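Local coordinates for dihydropyrimidinase (Brevibacillus agri, PDB 3SFW), which probably catalyses the zinc-dependent, reversible ring opening of 5,6-dihydropyrimidines by hydrolysing a cyclic amide bond, at residues P318-G323 with N412-P417; D426-L431 with R439-V444; R212-E217 with P290-W295. One frame throughout, in Å; residues are numbered along the deposited sequence.

Overall arrangement
The three contacts share no segment. Interaction 1 joins two mostly loop segments and interaction 3 a loop to the start of helix 214-230; each has a side chain within about 10 Å of a zinc ion. Interaction 2 lies across the chain's centre from interaction 3, about 37 Å between centres, in the sheet of strands 393-403, 422-432, 435-439 and 442-443. Interaction 3 is the buried one, built round an arginine with proline neighbours. Interactions 1 and 2 are only partly buried. In interaction 1 a carboxylate of one loop accepts two consecutive backbone N-H groups of the other segment. Interaction 2 pairs a beta bulge with a tight turn and adds a salt bridge to an exposed lysine.

Interaction 1 (P318-G323 with N412-P417)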
loop_
_atom_site.group_PDB
_atom_site.type_symbol
_atom_site.label_atom_id
_atom_site.label_comp_id
_atom_site.label_asym_id
_atom_site.label_seq_id
_atom_site.Cartn_x
_atom_site.Cartn_y
_atom_site.Cartn_z
ATOM N N PRO A 318 21.495 -10.964 28.769
ATOM C CA PRO A 318 21.403 -12.342 29.288
ATOM C C PRO A 318 21.004 -12.413 30.775
ATOM O O PRO A 318 21.462 -11.600 31.602
ATOM C CB PRO A 318 22.823 -12.882 29.076
ATOM C CG PRO A 318 23.684 -11.623 29.298
ATOM C CD PRO A 318 22.895 -10.564 28.534
ATOM N N PHE A 319 20.173 -13.401 31.098
ATOM C CA PHE A 319 19.887 -13.745 32.498
ATOM C C PHE A 319 19.923 -15.257 32.585
ATOM O O PHE A 319 19.344 -15.951 31.727
ATOM C CB PHE A 319 18.484 -13.266 32.862
ATOM C CG PHE A 319 18.302 -11.774 32.756
ATOM C CD1 PHE A 319 18.747 -10.934 33.783
ATOM C CD2 PHE A 319 17.700 -11.203 31.623
ATOM C CE1 PHE A 319 18.625 -9.534 33.674
ATOM C CE2 PHE A 319 17.529 -9.784 31.517
ATOM C CZ PHE A 319 17.952 -8.959 32.574
ATOM N N ASN A 320 20.573 -15.780 33.616
ATOM C CA ASN A 320 20.544 -17.212 33.843
ATOM C C ASN A 320 19.115 -17.742 33.968
ATOM O O ASN A 320 18.231 -17.110 34.548
ATOM C CB ASN A 320 21.321 -17.555 35.120
ATOM C CG ASN A 320 22.776 -17.314 34.971
ATOM O OD1 ASN A 320 23.452 -18.030 34.245
ATOM N ND2 ASN A 320 23.279 -16.249 35.616
ATOM N N PHE A 321 18.924 -18.955 33.483
ATOM C CA PHE A 321 17.670 -19.655 33.656
ATOM C C PHE A 321 17.452 -19.931 35.144
ATOM O O PHE A 321 16.382 -19.633 35.684
ATOM C CB PHE A 321 17.735 -20.985 32.927
ATOM C CG PHE A 321 16.424 -21.751 32.977
ATOM C CD1 PHE A 321 15.236 -21.140 32.630
ATOM C CD2 PHE A 321 16.398 -23.077 33.391
ATOM C CE1 PHE A 321 14.030 -21.841 32.649
ATOM C CE2 PHE A 321 15.196 -23.787 33.392
ATOM C CZ PHE A 321 14.021 -23.169 33.026
ATOM N N SER A 322 18.477 -20.459 35.796
ATOM C CA SER A 322 18.391 -20.688 37.242
ATOM C C SER A 322 18.527 -19.362 38.002
ATOM O O SER A 322 19.456 -18.542 37.745
ATOM C CB SER A 322 19.461 -21.685 37.701
ATOM O OG SER A 322 19.501 -21.754 39.113
ATOM N N GLY A 323 17.603 -19.126 38.919
ATOM C CA GLY A 323 17.690 -17.947 39.756
ATOM C C GLY A 323 17.055 -16.731 39.097
ATOM O O GLY A 323 16.070 -16.176 39.618
ATOM N N ASN A 412 28.595 -15.580 29.931
ATOM C CA ASN A 412 28.492 -15.998 31.326
ATOM C C ASN A 412 27.013 -16.230 31.678
ATOM O O ASN A 412 26.425 -15.462 32.441
ATOM C CB ASN A 412 29.156 -14.976 32.266
ATOM C CG ASN A 412 29.305 -15.504 33.692
ATOM O OD1 ASN A 412 29.180 -16.718 33.930
ATOM N ND2 ASN A 412 29.431 -14.597 34.652
ATOM N N VAL A 413 26.431 -17.320 31.142
ATOM C CA VAL A 413 25.002 -17.611 31.314
ATOM C C VAL A 413 24.827 -19.108 31.160
ATOM O O VAL A 413 25.587 -19.746 30.449
ATOM C CB VAL A 413 24.132 -16.911 30.220
ATOM C CG1 VAL A 413 22.658 -16.814 30.653
ATOM C CG2 VAL A 413 24.670 -15.527 29.938
ATOM N N ASP A 414 23.834 -19.676 31.856
ATOM C CA ASP A 414 23.717 -21.145 31.959
ATOM C C ASP A 414 22.904 -21.813 30.871
ATOM O O ASP A 414 22.579 -22.995 30.996
ATOM C CB ASP A 414 23.130 -21.541 33.326
ATOM C CG ASP A 414 21.770 -20.943 33.576
ATOM O OD1 ASP A 414 21.183 -20.368 32.653
ATOM O OD2 ASP A 414 21.183 -21.164 34.668
ATOM N N TYR A 415 22.579 -21.094 29.801
ATOM C CA TYR A 415 21.906 -21.760 28.695
ATOM C C TYR A 415 22.202 -21.002 27.436
ATOM O O TYR A 415 22.672 -19.852 27.474
ATOM C CB TYR A 415 20.361 -21.872 28.907
ATOM C CG TYR A 415 19.579 -20.578 28.722
ATOM C CD1 TYR A 415 19.561 -19.607 29.710
ATOM C CD2 TYR A 415 18.943 -20.296 27.503
ATOM C CE1 TYR A 415 18.908 -18.396 29.539
ATOM C CE2 TYR A 415 18.232 -19.131 27.319
ATOM C CZ TYR A 415 18.212 -18.176 28.352
ATOM O OH TYR A 415 17.554 -16.992 28.171
ATOM N N ASN A 416 21.926 -21.657 26.318
ATOM C CA ASN A 416 22.012 -20.978 25.018
ATOM C C ASN A 416 20.705 -21.220 24.291
ATOM O O ASN A 416 20.254 -22.381 24.181
ATOM C CB ASN A 416 23.178 -21.568 24.251
ATOM C CG ASN A 416 23.499 -20.787 22.985
ATOM O OD1 ASN A 416 22.655 -20.674 22.097
ATOM N ND2 ASN A 416 24.711 -20.231 22.916
ATOM N N PRO A 417 20.034 -20.143 23.843
ATOM C CA PRO A 417 18.719 -20.328 23.215
ATOM C C PRO A 417 18.776 -21.046 21.872
ATOM O O PRO A 417 17.752 -21.527 21.395
ATOM C CB PRO A 417 18.183 -18.885 23.053
ATOM C CG PRO A 417 19.486 -18.047 22.912
ATOM C CD PRO A 417 20.510 -18.739 23.804
HETATM O O HOH W 1 18.872 -14.612 28.876
HETATM O O HOH W 2 26.382 -15.869 35.401
#
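P318 meets V413 first. P318 CB lies 3.3 Å from V413 CG2, tighter than usual for two carbons, and the two side chains cross at about a right angle. At F319 the backbone does the work. F319 O points to the edge of the Y415 ring, near its plane, 3.3 Å from Y415 CE1. A water accepts from F319 N and donates to Y415 OH, which also bonds to K284 O. The 318-323 segment follows the barrel strand 311-312 and the zinc ligand D315, which is consistent with a loop at the metal end of the TIM-barrel amidohydrolase fold. The side chain of P318 is about 10 Å from a zinc ion. N320 comes next. Its OD1 accepts a weak bond from D414 N at 2.9 Å, with an N-H...O angle of only 126°. A second water links N320 ND2 to N412 O. The amide of N320 and the carboxylate of D414 are almost perpendicular. D414 CG stands between its own backbone N and carbonyl carbon (chi1 59°), which turns its two oxygens to the backbone N-H groups of F321 and S322. F321 N donates to D414 OD1 at 2.8 Å, and F321 CB packs 3.9 Å from Y415 CD1. S322 N donates to the syn lone pair of D414 OD2 at 3.0 Å.

Interaction 2 (D426-L431 with R439-V444); sequences DVISVL and RNKQFV
A type I' beta turn, R439 to Q442, rests on a classic beta bulge formed by I428 and S429 opposite L395. The turn joins strands 435-439 and 442-443 in a two-residue hairpin. R439 and Q442 close it with a backbone bond in each direction. The N-H groups of its two middle residues point at the bulge. N440 N donates to S429 OG at 3.0 Å, and the bond is nearly straight at 171°. S429 OG is anti to its carbonyl carbon (chi1 -61°), and this brings the hydroxyl to the turn. K441 N donates to I428 O at 2.9 Å, in the carbonyl plane. N440 N is also near I428 O, but the angle is too poor for a bond. Thus S429 OG and I428 O take one N-H each. I428 CG2 touches N440 OD1 at 3.6 Å. The K441 side chain then runs back along the strand. Its CG passes 3.4 Å from V427 O, and a bend at chi3 (83°) carries the amine to D426. K441 NZ forms a salt bridge with D426 OD2 at 2.6 Å, on the syn lone pair. An alanine in place of D426 would remove this carboxylate and is likely to leave the K441 amine without its charge partner and freer to swing. D426 OD1 has a second, long and weak ion pair with R402. R439 turns its guanidinium to E41. Strand 393-403 pairs with 426-431 through L395 and D397. Y48 packs on I428, and helix 74-83 meets F443 beyond the turn.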
loop_
_atom_site.group_PDB
_atom_site.type_symbol
_atom_site.label_atom_id
_atom_site.label_comp_id
_atom_site.label_asym_id
_atom_site.label_seq_id
_atom_site.Cartn_x
_atom_site.Cartn_y
_atom_site.Cartn_z
ATOM N N ASP A 426 33.117 -21.246 11.520
ATOM C CA ASP A 426 33.779 -21.208 12.822
ATOM C C ASP A 426 34.702 -19.977 12.825
ATOM O O ASP A 426 35.463 -19.736 11.875
ATOM C CB ASP A 426 34.577 -22.527 13.024
ATOM C CG ASP A 426 34.860 -22.850 14.506
ATOM O OD1 ASP A 426 34.230 -22.254 15.401
ATOM O OD2 ASP A 426 35.711 -23.739 14.761
ATOM N N VAL A 427 34.588 -19.177 13.882
ATOM C CA VAL A 427 35.521 -18.052 14.123
ATOM C C VAL A 427 36.854 -18.571 14.671
ATOM O O VAL A 427 36.913 -19.124 15.793
ATOM C CB VAL A 427 34.878 -17.036 15.098
ATOM C CG1 VAL A 427 35.866 -15.923 15.474
ATOM C CG2 VAL A 427 33.580 -16.432 14.433
ATOM N N ILE A 428 37.896 -18.494 13.852
ATOM C CA ILE A 428 39.183 -19.092 14.242
ATOM C C ILE A 428 40.035 -18.114 15.032
ATOM O O ILE A 428 40.486 -18.438 16.134
ATOM C CB ILE A 428 39.967 -19.586 13.016
ATOM C CG1 ILE A 428 39.086 -20.551 12.193
ATOM C CG2 ILE A 428 41.374 -20.166 13.427
ATOM C CD1 ILE A 428 38.560 -21.772 12.981
ATOM N N SER A 429 40.293 -16.932 14.455
ATOM C CA SER A 429 41.086 -15.909 15.132
ATOM C C SER A 429 40.445 -14.537 14.956
ATOM O O SER A 429 39.745 -14.312 13.974
ATOM C CB SER A 429 42.500 -15.907 14.579
ATOM O OG SER A 429 43.065 -17.190 14.833
ATOM N N VAL A 430 40.683 -13.651 15.922
ATOM C CA VAL A 430 40.052 -12.328 15.954
ATOM C C VAL A 430 41.100 -11.318 16.376
ATOM O O VAL A 430 41.705 -11.438 17.456
ATOM C CB VAL A 430 38.885 -12.305 16.947
ATOM C CG1 VAL A 430 38.241 -10.905 17.031
ATOM C CG2 VAL A 430 37.852 -13.378 16.590
ATOM N N LEU A 431 41.352 -10.332 15.515
ATOM C CA LEU A 431 42.235 -9.211 15.863
ATOM C C LEU A 431 41.409 -7.974 16.161
ATOM O O LEU A 431 40.397 -7.702 15.451
ATOM C CB LEU A 431 43.147 -8.894 14.687
ATOM C CG LEU A 431 44.112 -10.054 14.362
ATOM C CD1 LEU A 431 44.038 -10.398 12.874
ATOM C CD2 LEU A 431 45.574 -9.691 14.747
ATOM N N ARG A 439 42.935 -16.355 19.256
ATOM C CA ARG A 439 43.801 -16.939 18.249
ATOM C C ARG A 439 43.645 -18.436 18.308
ATOM O O ARG A 439 43.769 -19.025 19.399
ATOM C CB ARG A 439 45.240 -16.552 18.508
ATOM C CG ARG A 439 46.169 -16.945 17.330
ATOM C CD ARG A 439 47.532 -16.356 17.519
ATOM N NE ARG A 439 48.373 -16.538 16.339
ATOM C CZ ARG A 439 49.541 -15.927 16.191
ATOM N NH1 ARG A 439 49.975 -15.114 17.139
ATOM N NH2 ARG A 439 50.271 -16.138 15.125
ATOM N N ASN A 440 43.276 -19.038 17.175
ATOM C CA ASN A 440 42.956 -20.471 17.142
ATOM C C ASN A 440 42.024 -20.889 18.268
ATOM O O ASN A 440 42.233 -21.923 18.941
ATOM C CB ASN A 440 44.270 -21.283 17.135
ATOM C CG ASN A 440 45.062 -21.023 15.893
ATOM O OD1 ASN A 440 44.515 -21.110 14.807
ATOM N ND2 ASN A 440 46.325 -20.619 16.033
ATOM N N LYS A 441 40.951 -20.127 18.416
ATOM C CA LYS A 441 39.870 -20.437 19.346
ATOM C C LYS A 441 40.309 -20.425 20.830
ATOM O O LYS A 441 39.600 -20.946 21.673
ATOM C CB LYS A 441 39.126 -21.747 18.965
ATOM C CG LYS A 441 38.417 -21.644 17.579
ATOM C CD LYS A 441 37.992 -23.002 17.065
ATOM C CE LYS A 441 36.687 -23.383 17.675
ATOM N NZ LYS A 441 36.307 -24.697 17.070
ATOM N N GLN A 442 41.392 -19.717 21.131
ATOM C CA GLN A 442 41.827 -19.528 22.528
ATOM C C GLN A 442 41.896 -18.037 22.826
ATOM O O GLN A 442 42.213 -17.225 21.939
ATOM C CB GLN A 442 43.206 -20.174 22.702
ATOM C CG GLN A 442 43.125 -21.718 22.543
ATOM C CD GLN A 442 44.484 -22.354 22.349
ATOM O OE1 GLN A 442 45.260 -21.916 21.494
ATOM N NE2 GLN A 442 44.771 -23.420 23.111
ATOM N N PHE A 443 41.547 -17.656 24.042
ATOM C CA PHE A 443 41.548 -16.225 24.369
ATOM C C PHE A 443 42.964 -15.769 24.724
ATOM O O PHE A 443 43.533 -16.195 25.764
ATOM C CB PHE A 443 40.623 -15.944 25.553
ATOM C CG PHE A 443 40.685 -14.521 26.050
ATOM C CD1 PHE A 443 40.349 -13.452 25.187
ATOM C CD2 PHE A 443 40.895 -14.256 27.386
ATOM C CE1 PHE A 443 40.323 -12.128 25.682
ATOM C CE2 PHE A 443 40.878 -12.950 27.883
ATOM C CZ PHE A 443 40.619 -11.877 27.011
ATOM N N VAL A 444 43.511 -14.856 23.916
ATOM C CA VAL A 444 44.871 -14.339 24.125
ATOM C C VAL A 444 44.907 -12.815 24.368
ATOM O O VAL A 444 45.975 -12.232 24.614
ATOM C CB VAL A 444 45.824 -14.721 22.961
ATOM C CG1 VAL A 444 45.894 -16.235 22.841
ATOM C CG2 VAL A 444 45.282 -14.134 21.646
#

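Interaction 3 (R212-E217 with P290-W295)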
loop_
_atom_site.group_PDB
_atom_site.type_symbol
_atom_site.label_atom_id
_atom_site.label_comp_id
_atom_site.label_asym_id
_atom_site.label_seq_id
_atom_site.Cartn_x
_atom_site.Cartn_y
_atom_site.Cartn_z
ATOM N N ARG A 212 1.811 -9.153 23.905
ATOM C CA ARG A 212 2.483 -8.142 23.037
ATOM C C ARG A 212 2.284 -8.419 21.549
ATOM O O ARG A 212 3.260 -8.720 20.843
ATOM C CB ARG A 212 3.988 -8.109 23.335
ATOM C CG ARG A 212 4.311 -8.303 24.813
ATOM C CD ARG A 212 5.828 -8.419 25.032
ATOM N NE ARG A 212 6.507 -7.118 25.013
ATOM C CZ ARG A 212 6.730 -6.359 26.100
ATOM N NH1 ARG A 212 6.334 -6.772 27.322
ATOM N NH2 ARG A 212 7.434 -5.222 25.998
ATOM N N PRO A 213 1.038 -8.296 21.037
ATOM C CA PRO A 213 0.807 -8.751 19.659
ATOM C C PRO A 213 1.545 -7.909 18.631
ATOM O O PRO A 213 1.914 -6.751 18.915
ATOM C CB PRO A 213 -0.703 -8.577 19.462
ATOM C CG PRO A 213 -1.278 -8.291 20.812
ATOM C CD PRO A 213 -0.174 -7.697 21.629
ATOM N N PRO A 214 1.774 -8.470 17.442
ATOM C CA PRO A 214 2.597 -7.732 16.457
ATOM C C PRO A 214 2.004 -6.396 16.059
ATOM O O PRO A 214 2.730 -5.482 15.677
ATOM C CB PRO A 214 2.669 -8.688 15.245
ATOM C CG PRO A 214 1.727 -9.810 15.559
ATOM C CD PRO A 214 1.469 -9.848 17.019
ATOM N N GLU A 215 0.669 -6.296 16.076
ATOM C CA GLU A 215 0.018 -5.036 15.776
ATOM C C GLU A 215 0.491 -3.907 16.695
ATOM O O GLU A 215 0.498 -2.765 16.266
ATOM C CB GLU A 215 -1.500 -5.195 15.850
ATOM C CG GLU A 215 -2.061 -6.128 14.723
ATOM C CD GLU A 215 -1.967 -7.675 14.968
ATOM O OE1 GLU A 215 -1.558 -8.172 16.048
ATOM O OE2 GLU A 215 -2.323 -8.411 14.017
ATOM N N ALA A 216 0.873 -4.238 17.927
ATOM C CA ALA A 216 1.350 -3.236 18.909
ATOM C C ALA A 216 2.753 -2.714 18.519
ATOM O O ALA A 216 3.105 -1.552 18.791
ATOM C CB ALA A 216 1.391 -3.864 20.330
ATOM N N GLU A 217 3.564 -3.619 17.962
ATOM C CA GLU A 217 4.883 -3.245 17.452
ATOM C C GLU A 217 4.683 -2.461 16.179
ATOM O O GLU A 217 5.313 -1.415 15.960
ATOM C CB GLU A 217 5.750 -4.475 17.204
ATOM C CG GLU A 217 7.052 -4.104 16.494
ATOM C CD GLU A 217 7.952 -5.297 16.207
ATOM O OE1 GLU A 217 7.896 -6.328 16.908
ATOM O OE2 GLU A 217 8.793 -5.165 15.326
ATOM N N PRO A 290 8.278 -9.998 21.494
ATOM C CA PRO A 290 8.357 -11.452 21.674
ATOM C C PRO A 290 8.666 -12.160 20.357
ATOM O O PRO A 290 8.423 -11.625 19.272
ATOM C CB PRO A 290 6.933 -11.807 22.144
ATOM C CG PRO A 290 6.038 -10.739 21.488
ATOM C CD PRO A 290 6.915 -9.463 21.467
ATOM N N LEU A 291 9.046 -13.420 20.448
ATOM C CA LEU A 291 9.124 -14.285 19.264
ATOM C C LEU A 291 7.757 -14.340 18.577
ATOM O O LEU A 291 6.724 -14.181 19.246
ATOM C CB LEU A 291 9.579 -15.689 19.710
ATOM C CG LEU A 291 11.029 -15.746 20.176
ATOM C CD1 LEU A 291 11.406 -17.198 20.556
ATOM C CD2 LEU A 291 11.964 -15.250 19.051
ATOM N N ARG A 292 7.773 -14.512 17.251
ATOM C CA ARG A 292 6.615 -14.312 16.372
ATOM C C ARG A 292 6.271 -15.626 15.666
ATOM O O ARG A 292 7.087 -16.570 15.607
ATOM C CB ARG A 292 6.944 -13.267 15.286
ATOM C CG ARG A 292 7.398 -11.910 15.858
ATOM C CD ARG A 292 6.281 -11.360 16.832
ATOM N NE ARG A 292 6.459 -9.913 17.115
ATOM C CZ ARG A 292 5.681 -9.224 17.951
ATOM N NH1 ARG A 292 4.630 -9.819 18.558
ATOM N NH2 ARG A 292 5.882 -7.918 18.128
ATOM N N GLU A 293 5.103 -15.652 15.059
ATOM C CA GLU A 293 4.733 -16.782 14.187
ATOM C C GLU A 293 5.822 -16.928 13.131
ATOM O O GLU A 293 6.316 -15.937 12.607
ATOM C CB GLU A 293 3.393 -16.499 13.526
ATOM C CG GLU A 293 2.230 -16.582 14.512
ATOM C CD GLU A 293 0.869 -16.154 13.922
ATOM O OE1 GLU A 293 0.796 -15.426 12.902
ATOM O OE2 GLU A 293 -0.125 -16.312 14.652
ATOM N N LYS A 294 6.189 -18.160 12.815
ATOM C CA LYS A 294 7.401 -18.417 12.064
ATOM C C LYS A 294 7.381 -17.733 10.683
ATOM O O LYS A 294 8.446 -17.391 10.152
ATOM C CB LYS A 294 7.569 -19.933 11.891
ATOM C CG LYS A 294 8.913 -20.323 11.247
ATOM C CD LYS A 294 9.126 -21.845 11.334
ATOM C CE LYS A 294 10.300 -22.261 10.431
ATOM N NZ LYS A 294 11.644 -21.695 10.929
ATOM N N TRP A 295 6.202 -17.577 10.083
ATOM C CA TRP A 295 6.142 -16.933 8.748
ATOM C C TRP A 295 6.791 -15.536 8.720
ATOM O O TRP A 295 7.239 -15.084 7.646
ATOM C CB TRP A 295 4.699 -16.842 8.199
ATOM C CG TRP A 295 3.800 -15.894 8.933
ATOM C CD1 TRP A 295 2.988 -16.200 9.983
ATOM C CD2 TRP A 295 3.586 -14.509 8.645
ATOM N NE1 TRP A 295 2.256 -15.084 10.353
ATOM C CE2 TRP A 295 2.635 -14.030 9.571
ATOM C CE3 TRP A 295 4.137 -13.611 7.724
ATOM C CZ2 TRP A 295 2.203 -12.707 9.583
ATOM C CZ3 TRP A 295 3.648 -12.304 7.703
ATOM C CH2 TRP A 295 2.726 -11.861 8.639
HETATM O O HOH W 3 4.850 -6.281 20.187
#
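This is a buried contact centred on one arginine. R292 reaches from the loop before helix 295-305 to the start of helix 214-230. The R292 chain bends at chi2 (-56°), and its flat group slides between two prolines. P214 CA lies over one face and P290 CD over the opposite face, both offset toward the rim. The edge carries the polar partners. R292 NH1 donates to R212 O at 2.9 Å, in the carbonyl plane. R292 NH2 forms a salt bridge with E217 OE1 at 2.8 Å, nearly straight at 169°. The bond meets this oxygen on its anti side, tilted 23° from the carboxylate plane. A water also accepts from R292 NH2. S241 OG is hydrogen-bonded to both R292 NE and E217 OE1, a second link between the two charged groups. R212 CB packs 3.7 Å from P290 CD. R212 NH2 forms a salt bridge with E185, while P290 CD sits at the edge of the guanidinium. The R212 side chain is about 8 Å from a bound zinc ion. Helix 187-199 touches R212 and P213, helix 206-210 touches P290, and helix 243-254 touches E217. L230 of the second subunit packs on P213.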